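Long-range contacts in probable 2-hydroxyhepta-2,4-diene-1,7-dioate isomerase (Thermus thermophilus, PDB 2DFU), which probably acts as an isomerase on 2-hydroxyhepta-2,4-diene-1,7-dioate and belongs to the metal-binding fumarylacetoacetate hydrolase family: residues E100-F106 with T254-E260; K81-A87 with K162-L168. All blocks are in the same frame, centred on the assembly; numbering follows the deposited sequence.

Contact 1 joins strand 102-104, outermost within the chain in a mixed sheet, to the last strand, 250-259, and is only partly buried. Contact 2 is a buried contact nearer the centre of the chain, between residues 81-87 and the turn that leads from helix 159-162 into strand 168-175. The first is held chiefly by parallel backbone pairing, with apolar packing and a lysine at its outer end. The second relies more on side chains gripping backbone carbonyls. The two sites touch: Glu100 of contact 1 forms a salt bridge with Lys166 of contact 2, and Pro105 packs on Phe167. Their centres lie about 12 Å apart.

Contact 1 of 2, residues E100-F106 with T254-E260; sequences EPVPYPF and TLIGPKE
Val102 pairs with Ile256 in a parallel bridge between strand 102-104 and the end of strand 250-259, their side chains on one face of the sheet. Val102 N donates to Leu255 O at 2.9 Å, almost straight at the hydrogen (168°). Gly257 N returns a bond to Val102 O at 2.7 Å, reaching it from above the carbonyl plane. These two bonds fix the tight part of the contact. On the buried face of Val102, Ile256 and Tyr104, the CG2 branch of Ile256 lies against CB of Tyr104, and Ile256 CD1 lies against CB of Val102. Leu242 and Pro169 help to bury this side.

The more open side has a single close touch, Leu255 CD1 at 3.4 Å from Pro101 CB. With CG set between its backbone N and carbonyl carbon (chi1 63°), Leu255 reaches this exposed ring although its CB does not point at it. Beyond Gly257 the pairing loosens. Tyr104 N makes a weak bond to Pro258 O. Glu260 N then closes the pairing on Tyr104 O at 2.8 Å. Lys259 is exposed. Its chain runs past the Tyr104 ring, with Lys259 CG 3.7 Å from Tyr104 CD1, and bends at chi4 (57°). This brings Lys259 NZ to Pro105 O, in the carbonyl plane, at 3.0 Å. A water bonded to Phe106 O is weakly reached by Lys259 NZ. The Glu260 side chain lies beside Pro103. At the opposite end, another water joins Glu100 O to Thr254 OG1.

Pro101, Pro103 and Pro105 have no N-H, so on this strand the backbone-to-backbone bonds fall on Val102 and Tyr104. The chemistry implies a strand anchored firmly near Val102 and tied at its outer end by Glu260 N and Lys259 NZ, with water secondary.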
ATOM      1  N   GLU A 100     -14.010 -15.990   2.723  1.00 33.07           N
ATOM      2  CA  GLU A 100     -14.511 -14.687   3.125  1.00 31.37           C
ATOM      3  C   GLU A 100     -15.212 -14.087   1.919  1.00 31.16           C
ATOM      4  O   GLU A 100     -14.605 -13.909   0.864  1.00 30.73           O
ATOM      5  CB  GLU A 100     -13.362 -13.788   3.578  1.00 32.94           C
ATOM      6  CG  GLU A 100     -13.777 -12.358   3.879  1.00 32.90           C
ATOM      7  CD  GLU A 100     -12.712 -11.589   4.647  1.00 34.93           C
ATOM      8  OE1 GLU A 100     -11.511 -11.904   4.480  1.00 32.18           O
ATOM      9  OE2 GLU A 100     -13.076 -10.665   5.411  1.00 35.34           O
ATOM     10  N   PRO A 101     -16.508 -13.769   2.056  1.00 31.06           N
ATOM     11  CA  PRO A 101     -17.248 -13.195   0.932  1.00 30.91           C
ATOM     12  C   PRO A 101     -16.752 -11.814   0.528  1.00 31.16           C
ATOM     13  O   PRO A 101     -16.327 -11.023   1.370  1.00 32.19           O
ATOM     14  CB  PRO A 101     -18.690 -13.134   1.449  1.00 30.12           C
ATOM     15  CG  PRO A 101     -18.733 -14.182   2.536  1.00 32.17           C
ATOM     16  CD  PRO A 101     -17.396 -13.986   3.212  1.00 30.18           C
ATOM     17  N   VAL A 102     -16.787 -11.548  -0.770  1.00 31.29           N
ATOM     18  CA  VAL A 102     -16.418 -10.243  -1.294  1.00 31.24           C
ATOM     19  C   VAL A 102     -17.775  -9.560  -1.477  1.00 32.17           C
ATOM     20  O   VAL A 102     -18.576  -9.971  -2.315  1.00 32.22           O
ATOM     21  CB  VAL A 102     -15.734 -10.343  -2.673  1.00 32.28           C
ATOM     22  CG1 VAL A 102     -15.480  -8.946  -3.225  1.00 31.36           C
ATOM     23  CG2 VAL A 102     -14.431 -11.117  -2.559  1.00 31.25           C
ATOM     24  N   PRO A 103     -18.064  -8.530  -0.673  1.00 33.78           N
ATOM     25  CA  PRO A 103     -19.351  -7.845  -0.810  1.00 34.91           C
ATOM     26  C   PRO A 103     -19.474  -7.150  -2.163  1.00 34.66           C
ATOM     27  O   PRO A 103     -18.533  -6.505  -2.607  1.00 34.46           O
ATOM     28  CB  PRO A 103     -19.327  -6.829   0.333  1.00 35.73           C
ATOM     29  CG  PRO A 103     -18.410  -7.451   1.339  1.00 35.48           C
ATOM     30  CD  PRO A 103     -17.309  -8.004   0.475  1.00 34.09           C
ATOM     31  N   TYR A 104     -20.616  -7.293  -2.830  1.00 34.98           N
ATOM     32  CA  TYR A 104     -20.799  -6.598  -4.097  1.00 35.89           C
ATOM     33  C   TYR A 104     -21.057  -5.163  -3.629  1.00 37.65           C
ATOM     34  O   TYR A 104     -22.099  -4.876  -3.042  1.00 39.32           O
ATOM     35  CB  TYR A 104     -22.004  -7.145  -4.861  1.00 33.01           C
ATOM     36  CG  TYR A 104     -22.017  -6.692  -6.300  1.00 32.78           C
ATOM     37  CD1 TYR A 104     -22.093  -5.340  -6.621  1.00 31.64           C
ATOM     38  CD2 TYR A 104     -21.892  -7.613  -7.341  1.00 32.91           C
ATOM     39  CE1 TYR A 104     -22.036  -4.910  -7.940  1.00 34.25           C
ATOM     40  CE2 TYR A 104     -21.833  -7.196  -8.666  1.00 34.01           C
ATOM     41  CZ  TYR A 104     -21.904  -5.843  -8.957  1.00 33.94           C
ATOM     42  OH  TYR A 104     -21.816  -5.417 -10.259  1.00 36.84           O
ATOM     43  N   PRO A 105     -20.105  -4.250  -3.877  1.00 38.00           N
ATOM     44  CA  PRO A 105     -20.185  -2.844  -3.477  1.00 39.48           C
ATOM     45  C   PRO A 105     -21.371  -2.028  -3.958  1.00 40.28           C
ATOM     46  O   PRO A 105     -21.967  -2.304  -4.996  1.00 38.98           O
ATOM     47  CB  PRO A 105     -18.864  -2.263  -3.978  1.00 39.59           C
ATOM     48  CG  PRO A 105     -17.968  -3.451  -4.068  1.00 40.56           C
ATOM     49  CD  PRO A 105     -18.880  -4.483  -4.653  1.00 37.75           C
ATOM     50  N   PHE A 106     -21.690  -0.999  -3.182  1.00 41.12           N
ATOM     51  CA  PHE A 106     -22.784  -0.106  -3.501  1.00 41.46           C
ATOM     52  C   PHE A 106     -22.373   0.865  -4.594  1.00 39.22           C
ATOM     53  O   PHE A 106     -23.198   1.251  -5.417  1.00 36.48           O
ATOM     54  CB  PHE A 106     -23.199   0.685  -2.258  1.00 46.66           C
ATOM     55  CG  PHE A 106     -24.203   1.769  -2.539  1.00 53.79           C
ATOM     56  CD1 PHE A 106     -25.475   1.454  -3.010  1.00 56.05           C
ATOM     57  CD2 PHE A 106     -23.865   3.109  -2.364  1.00 56.04           C
ATOM     58  CE1 PHE A 106     -26.398   2.460  -3.305  1.00 58.26           C
ATOM     59  CE2 PHE A 106     -24.782   4.122  -2.655  1.00 57.81           C
ATOM     60  CZ  PHE A 106     -26.048   3.797  -3.127  1.00 57.84           C
ATOM     61  N   THR A 254     -13.386 -18.627  -3.568  1.00 27.85           N
ATOM     62  CA  THR A 254     -13.929 -17.387  -3.043  1.00 30.43           C
ATOM     63  C   THR A 254     -15.353 -17.221  -3.555  1.00 31.68           C
ATOM     64  O   THR A 254     -15.819 -18.007  -4.383  1.00 33.80           O
ATOM     65  CB  THR A 254     -13.074 -16.165  -3.457  1.00 28.76           C
ATOM     66  OG1 THR A 254     -13.544 -15.005  -2.764  1.00 28.25           O
ATOM     67  CG2 THR A 254     -13.176 -15.919  -4.943  1.00 31.67           C
ATOM     68  N   LEU A 255     -16.055 -16.211  -3.058  1.00 33.18           N
ATOM     69  CA  LEU A 255     -17.426 -15.989  -3.491  1.00 34.46           C
ATOM     70  C   LEU A 255     -17.881 -14.554  -3.288  1.00 33.77           C
ATOM     71  O   LEU A 255     -17.342 -13.818  -2.454  1.00 33.64           O
ATOM     72  CB  LEU A 255     -18.372 -16.952  -2.760  1.00 36.75           C
ATOM     73  CG  LEU A 255     -18.499 -16.863  -1.239  1.00 38.64           C
ATOM     74  CD1 LEU A 255     -19.237 -15.594  -0.848  1.00 42.35           C
ATOM     75  CD2 LEU A 255     -19.268 -18.060  -0.734  1.00 42.34           C
ATOM     76  N   ILE A 256     -18.885 -14.164  -4.061  1.00 32.54           N
ATOM     77  CA  ILE A 256     -19.421 -12.823  -3.981  1.00 31.97           C
ATOM     78  C   ILE A 256     -20.609 -12.778  -3.035  1.00 33.97           C
ATOM     79  O   ILE A 256     -21.527 -13.601  -3.123  1.00 32.64           O
ATOM     80  CB  ILE A 256     -19.861 -12.332  -5.359  1.00 31.56           C
ATOM     81  CG1 ILE A 256     -18.753 -12.606  -6.376  1.00 30.93           C
ATOM     82  CG2 ILE A 256     -20.166 -10.836  -5.303  1.00 31.87           C
ATOM     83  CD1 ILE A 256     -17.419 -11.949  -6.024  1.00 31.42           C
ATOM     84  N   GLY A 257     -20.581 -11.814  -2.124  1.00 35.06           N
ATOM     85  CA  GLY A 257     -21.667 -11.667  -1.176  1.00 35.72           C
ATOM     86  C   GLY A 257     -22.791 -10.820  -1.743  1.00 37.18           C
ATOM     87  O   GLY A 257     -22.722 -10.397  -2.900  1.00 32.99           O
ATOM     88  N   PRO A 258     -23.845 -10.557  -0.947  1.00 38.88           N
ATOM     89  CA  PRO A 258     -25.011  -9.753  -1.344  1.00 39.16           C
ATOM     90  C   PRO A 258     -24.607  -8.324  -1.680  1.00 39.92           C
ATOM     91  O   PRO A 258     -23.605  -7.826  -1.165  1.00 39.96           O
ATOM     92  CB  PRO A 258     -25.905  -9.808  -0.106  1.00 39.65           C
ATOM     93  CG  PRO A 258     -25.533 -11.121   0.529  1.00 42.31           C
ATOM     94  CD  PRO A 258     -24.031 -11.108   0.407  1.00 39.11           C
ATOM     95  N   LYS A 259     -25.379  -7.655  -2.534  1.00 40.80           N
ATOM     96  CA  LYS A 259     -25.045  -6.282  -2.882  1.00 41.47           C
ATOM     97  C   LYS A 259     -25.274  -5.407  -1.665  1.00 42.16           C
ATOM     98  O   LYS A 259     -26.277  -5.549  -0.975  1.00 41.70           O
ATOM     99  CB  LYS A 259     -25.902  -5.756  -4.038  1.00 42.97           C
ATOM    100  CG  LYS A 259     -25.213  -4.597  -4.770  1.00 44.04           C
ATOM    101  CD  LYS A 259     -26.132  -3.415  -4.992  1.00 43.93           C
ATOM    102  CE  LYS A 259     -25.340  -2.153  -5.345  1.00 41.16           C
ATOM    103  NZ  LYS A 259     -24.483  -2.308  -6.547  1.00 37.51           N
ATOM    104  N   GLU A 260     -24.336  -4.508  -1.400  1.00 44.25           N
ATOM    105  CA  GLU A 260     -24.446  -3.610  -0.260  1.00 48.49           C
ATOM    106  C   GLU A 260     -25.316  -2.412  -0.629  1.00 49.71           C
ATOM    107  O   GLU A 260     -25.503  -2.113  -1.804  1.00 49.55           O
ATOM    108  CB  GLU A 260     -23.057  -3.125   0.167  1.00 49.05           C
ATOM    109  CG  GLU A 260     -22.091  -4.249   0.517  1.00 54.07           C
ATOM    110  CD  GLU A 260     -20.795  -3.744   1.141  1.00 58.10           C
ATOM    111  OE1 GLU A 260     -20.126  -2.885   0.524  1.00 58.75           O
ATOM    112  OE2 GLU A 260     -20.443  -4.209   2.251  1.00 60.28           O
TER
HETATM  113  O   HOH W   1     -12.363 -14.625  -0.357  1.00 34.71           O
HETATM  114  O   HOH W   2     -25.494   0.474  -6.972  1.00 51.24           O

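Contact 2 of 2, residues K81-A87 with K162-L168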
ATOM      1  N   LYS A  81      -2.651  -2.006  -4.660  1.00 29.33           N
ATOM      2  CA  LYS A  81      -3.813  -2.421  -3.893  1.00 29.75           C
ATOM      3  C   LYS A  81      -3.339  -2.317  -2.449  1.00 29.71           C
ATOM      4  O   LYS A  81      -2.186  -2.625  -2.147  1.00 28.43           O
ATOM      5  CB  LYS A  81      -4.218  -3.864  -4.219  1.00 29.50           C
ATOM      6  CG  LYS A  81      -4.976  -4.021  -5.532  1.00 30.50           C
ATOM      7  CD  LYS A  81      -5.055  -5.483  -5.965  1.00 34.16           C
ATOM      8  CE  LYS A  81      -6.419  -6.113  -5.734  1.00 35.12           C
ATOM      9  NZ  LYS A  81      -7.424  -5.768  -6.778  1.00 28.22           N
ATOM     10  N   GLY A  82      -4.203  -1.845  -1.563  1.00 29.18           N
ATOM     11  CA  GLY A  82      -3.808  -1.751  -0.173  1.00 29.13           C
ATOM     12  C   GLY A  82      -4.082  -3.083   0.496  1.00 28.15           C
ATOM     13  O   GLY A  82      -4.841  -3.883  -0.040  1.00 28.31           O
ATOM     14  N   PRO A  83      -3.463  -3.366   1.652  1.00 28.77           N
ATOM     15  CA  PRO A  83      -3.684  -4.631   2.360  1.00 28.25           C
ATOM     16  C   PRO A  83      -5.159  -4.848   2.719  1.00 28.22           C
ATOM     17  O   PRO A  83      -5.587  -5.978   2.940  1.00 29.79           O
ATOM     18  CB  PRO A  83      -2.804  -4.487   3.597  1.00 28.62           C
ATOM     19  CG  PRO A  83      -1.650  -3.668   3.076  1.00 28.68           C
ATOM     20  CD  PRO A  83      -2.359  -2.606   2.270  1.00 29.82           C
ATOM     21  N   ASN A  84      -5.934  -3.766   2.775  1.00 26.90           N
ATOM     22  CA  ASN A  84      -7.356  -3.870   3.102  1.00 26.05           C
ATOM     23  C   ASN A  84      -8.114  -4.705   2.061  1.00 26.28           C
ATOM     24  O   ASN A  84      -9.197  -5.221   2.342  1.00 25.59           O
ATOM     25  CB  ASN A  84      -7.986  -2.481   3.169  1.00 27.43           C
ATOM     26  CG  ASN A  84      -7.931  -1.752   1.832  1.00 30.08           C
ATOM     27  OD1 ASN A  84      -6.857  -1.367   1.367  1.00 28.13           O
ATOM     28  ND2 ASN A  84      -9.088  -1.574   1.204  1.00 26.71           N
ATOM     29  N   ALA A  85      -7.550  -4.840   0.862  1.00 24.78           N
ATOM     30  CA  ALA A  85      -8.196  -5.610  -0.197  1.00 24.74           C
ATOM     31  C   ALA A  85      -8.104  -7.117   0.028  1.00 26.27           C
ATOM     32  O   ALA A  85      -8.846  -7.883  -0.582  1.00 25.67           O
ATOM     33  CB  ALA A  85      -7.578  -5.253  -1.562  1.00 27.61           C
ATOM     34  N   LEU A  86      -7.193  -7.543   0.897  1.00 25.36           N
ATOM     35  CA  LEU A  86      -7.022  -8.964   1.162  1.00 27.60           C
ATOM     36  C   LEU A  86      -8.264  -9.616   1.764  1.00 28.46           C
ATOM     37  O   LEU A  86      -8.903  -9.073   2.670  1.00 27.72           O
ATOM     38  CB  LEU A  86      -5.819  -9.186   2.075  1.00 27.27           C
ATOM     39  CG  LEU A  86      -4.477  -8.818   1.440  1.00 28.93           C
ATOM     40  CD1 LEU A  86      -3.383  -8.862   2.485  1.00 28.18           C
ATOM     41  CD2 LEU A  86      -4.176  -9.778   0.299  1.00 29.62           C
ATOM     42  N   ALA A  87      -8.603 -10.791   1.246  1.00 27.40           N
ATOM     43  CA  ALA A  87      -9.758 -11.532   1.726  1.00 26.84           C
ATOM     44  C   ALA A  87      -9.363 -12.994   1.898  1.00 27.96           C
ATOM     45  O   ALA A  87      -8.670 -13.554   1.050  1.00 29.86           O
ATOM     46  CB  ALA A  87     -10.904 -11.399   0.734  1.00 25.41           C
ATOM     47  N   LYS A 162      -9.859  -1.010  -7.784  1.00 30.32           N
ATOM     48  CA  LYS A 162      -9.025  -2.168  -7.478  1.00 30.93           C
ATOM     49  C   LYS A 162      -8.692  -2.387  -6.003  1.00 30.18           C
ATOM     50  O   LYS A 162      -8.353  -3.502  -5.600  1.00 29.13           O
ATOM     51  CB  LYS A 162      -7.698  -2.045  -8.237  1.00 31.90           C
ATOM     52  CG  LYS A 162      -7.794  -2.078  -9.761  1.00 31.92           C
ATOM     53  CD  LYS A 162      -7.944  -3.513 -10.263  1.00 30.16           C
ATOM     54  CE  LYS A 162      -7.734  -3.600 -11.773  1.00 30.29           C
ATOM     55  NZ  LYS A 162      -7.942  -4.987 -12.285  1.00 27.77           N
ATOM     56  N   SER A 163      -8.783  -1.335  -5.198  1.00 29.29           N
ATOM     57  CA  SER A 163      -8.400  -1.452  -3.802  1.00 29.01           C
ATOM     58  C   SER A 163      -9.490  -1.333  -2.738  1.00 29.94           C
ATOM     59  O   SER A 163      -9.201  -1.000  -1.584  1.00 28.69           O
ATOM     60  CB  SER A 163      -7.285  -0.447  -3.515  1.00 27.98           C
ATOM     61  OG  SER A 163      -6.610  -0.772  -2.313  1.00 30.73           O
ATOM     62  N   ALA A 164     -10.736  -1.603  -3.113  1.00 29.19           N
ATOM     63  CA  ALA A 164     -11.834  -1.561  -2.154  1.00 29.89           C
ATOM     64  C   ALA A 164     -11.648  -2.758  -1.222  1.00 29.73           C
ATOM     65  O   ALA A 164     -10.964  -3.716  -1.579  1.00 32.16           O
ATOM     66  CB  ALA A 164     -13.183  -1.668  -2.884  1.00 27.62           C
ATOM     67  N   ASP A 165     -12.240  -2.711  -0.033  1.00 29.27           N
ATOM     68  CA  ASP A 165     -12.118  -3.822   0.908  1.00 28.60           C
ATOM     69  C   ASP A 165     -12.482  -5.162   0.258  1.00 27.75           C
ATOM     70  O   ASP A 165     -13.446  -5.248  -0.495  1.00 26.73           O
ATOM     71  CB  ASP A 165     -13.021  -3.599   2.131  1.00 29.31           C
ATOM     72  CG  ASP A 165     -12.522  -2.480   3.039  1.00 32.40           C
ATOM     73  OD1 ASP A 165     -11.345  -2.078   2.920  1.00 30.12           O
ATOM     74  OD2 ASP A 165     -13.307  -2.013   3.886  1.00 34.39           O
ATOM     75  N   LYS A 166     -11.697  -6.192   0.561  1.00 26.78           N
ATOM     76  CA  LYS A 166     -11.896  -7.547   0.041  1.00 27.46           C
ATOM     77  C   LYS A 166     -11.748  -7.706  -1.474  1.00 26.91           C
ATOM     78  O   LYS A 166     -12.182  -8.714  -2.032  1.00 28.71           O
ATOM     79  CB  LYS A 166     -13.270  -8.100   0.458  1.00 27.44           C
ATOM     80  CG  LYS A 166     -13.688  -7.818   1.896  1.00 28.67           C
ATOM     81  CD  LYS A 166     -12.636  -8.216   2.931  1.00 28.72           C
ATOM     82  CE  LYS A 166     -13.127  -7.851   4.335  1.00 30.26           C
ATOM     83  NZ  LYS A 166     -12.155  -8.175   5.402  1.00 30.66           N
ATOM     84  N   PHE A 167     -11.152  -6.730  -2.155  1.00 27.58           N
ATOM     85  CA  PHE A 167     -10.974  -6.863  -3.600  1.00 26.49           C
ATOM     86  C   PHE A 167      -9.789  -7.743  -3.975  1.00 27.93           C
ATOM     87  O   PHE A 167      -9.342  -7.745  -5.124  1.00 29.64           O
ATOM     88  CB  PHE A 167     -10.832  -5.492  -4.259  1.00 26.07           C
ATOM     89  CG  PHE A 167     -12.146  -4.885  -4.685  1.00 28.55           C
ATOM     90  CD1 PHE A 167     -13.336  -5.239  -4.049  1.00 28.16           C
ATOM     91  CD2 PHE A 167     -12.187  -3.946  -5.714  1.00 28.87           C
ATOM     92  CE1 PHE A 167     -14.551  -4.666  -4.430  1.00 30.20           C
ATOM     93  CE2 PHE A 167     -13.396  -3.365  -6.105  1.00 30.39           C
ATOM     94  CZ  PHE A 167     -14.581  -3.727  -5.461  1.00 30.70           C
ATOM     95  N   LEU A 168      -9.275  -8.500  -3.012  1.00 27.14           N
ATOM     96  CA  LEU A 168      -8.155  -9.380  -3.309  1.00 28.89           C
ATOM     97  C   LEU A 168      -8.139 -10.705  -2.554  1.00 28.41           C
ATOM     98  O   LEU A 168      -7.376 -10.881  -1.599  1.00 29.46           O
ATOM     99  CB  LEU A 168      -6.814  -8.661  -3.089  1.00 26.89           C
ATOM    100  CG  LEU A 168      -5.583  -9.483  -3.515  1.00 30.34           C
ATOM    101  CD1 LEU A 168      -5.644  -9.782  -5.015  1.00 28.46           C
ATOM    102  CD2 LEU A 168      -4.306  -8.730  -3.173  1.00 27.69           C
TER
HETATM  103  O   HOH W   3      -9.423 -10.238   5.322  1.00 41.10           O
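Asn84 turns its side-chain amide onto the 162-168 turn, and polar side chains carry much of this contact. Asn84 ND2 donates to Ser163 O at 2.8 Å and to Asp165 OD1 at 2.9 Å. The amide and carboxylate planes stand 71° apart, and Asp165 OD1 is met on its anti side. Asp165 OD2 bonds Thr218 of the second subunit. Without this amide, as with an alanine here, Ser163 O and Asp165 OD1 would probably lose their shared donor, and the Asp165 carboxylate might turn more freely. Ser163 OG accepts from Gly82 N at 2.7 Å. Lys81, bent at chi3 and chi4, brings NZ to a lone pair of Lys162 O at 2.7 Å.

Backbone pairing joins strand 86-87 to the start of strand 168-175, inside the fumarylacetoacetate hydrolase family region. In the parallel bridge of Leu86 with Leu168, Ala87 N bonds Leu168 O, and Leu168 N bonds Ala85 O weakly. Lys166 N, inside the type II turn 164-167, donates to Asn84 O.

Among apolar contacts, Leu86 CD2 meets Leu168 CD2 at 3.6 Å. Ala164 CB sits over the Phe167 ring.

Asp145 forms salt bridges with Lys81 and Lys162, probably holding both ammonium groups in place; Lys162 O also fixes Lys81 NZ.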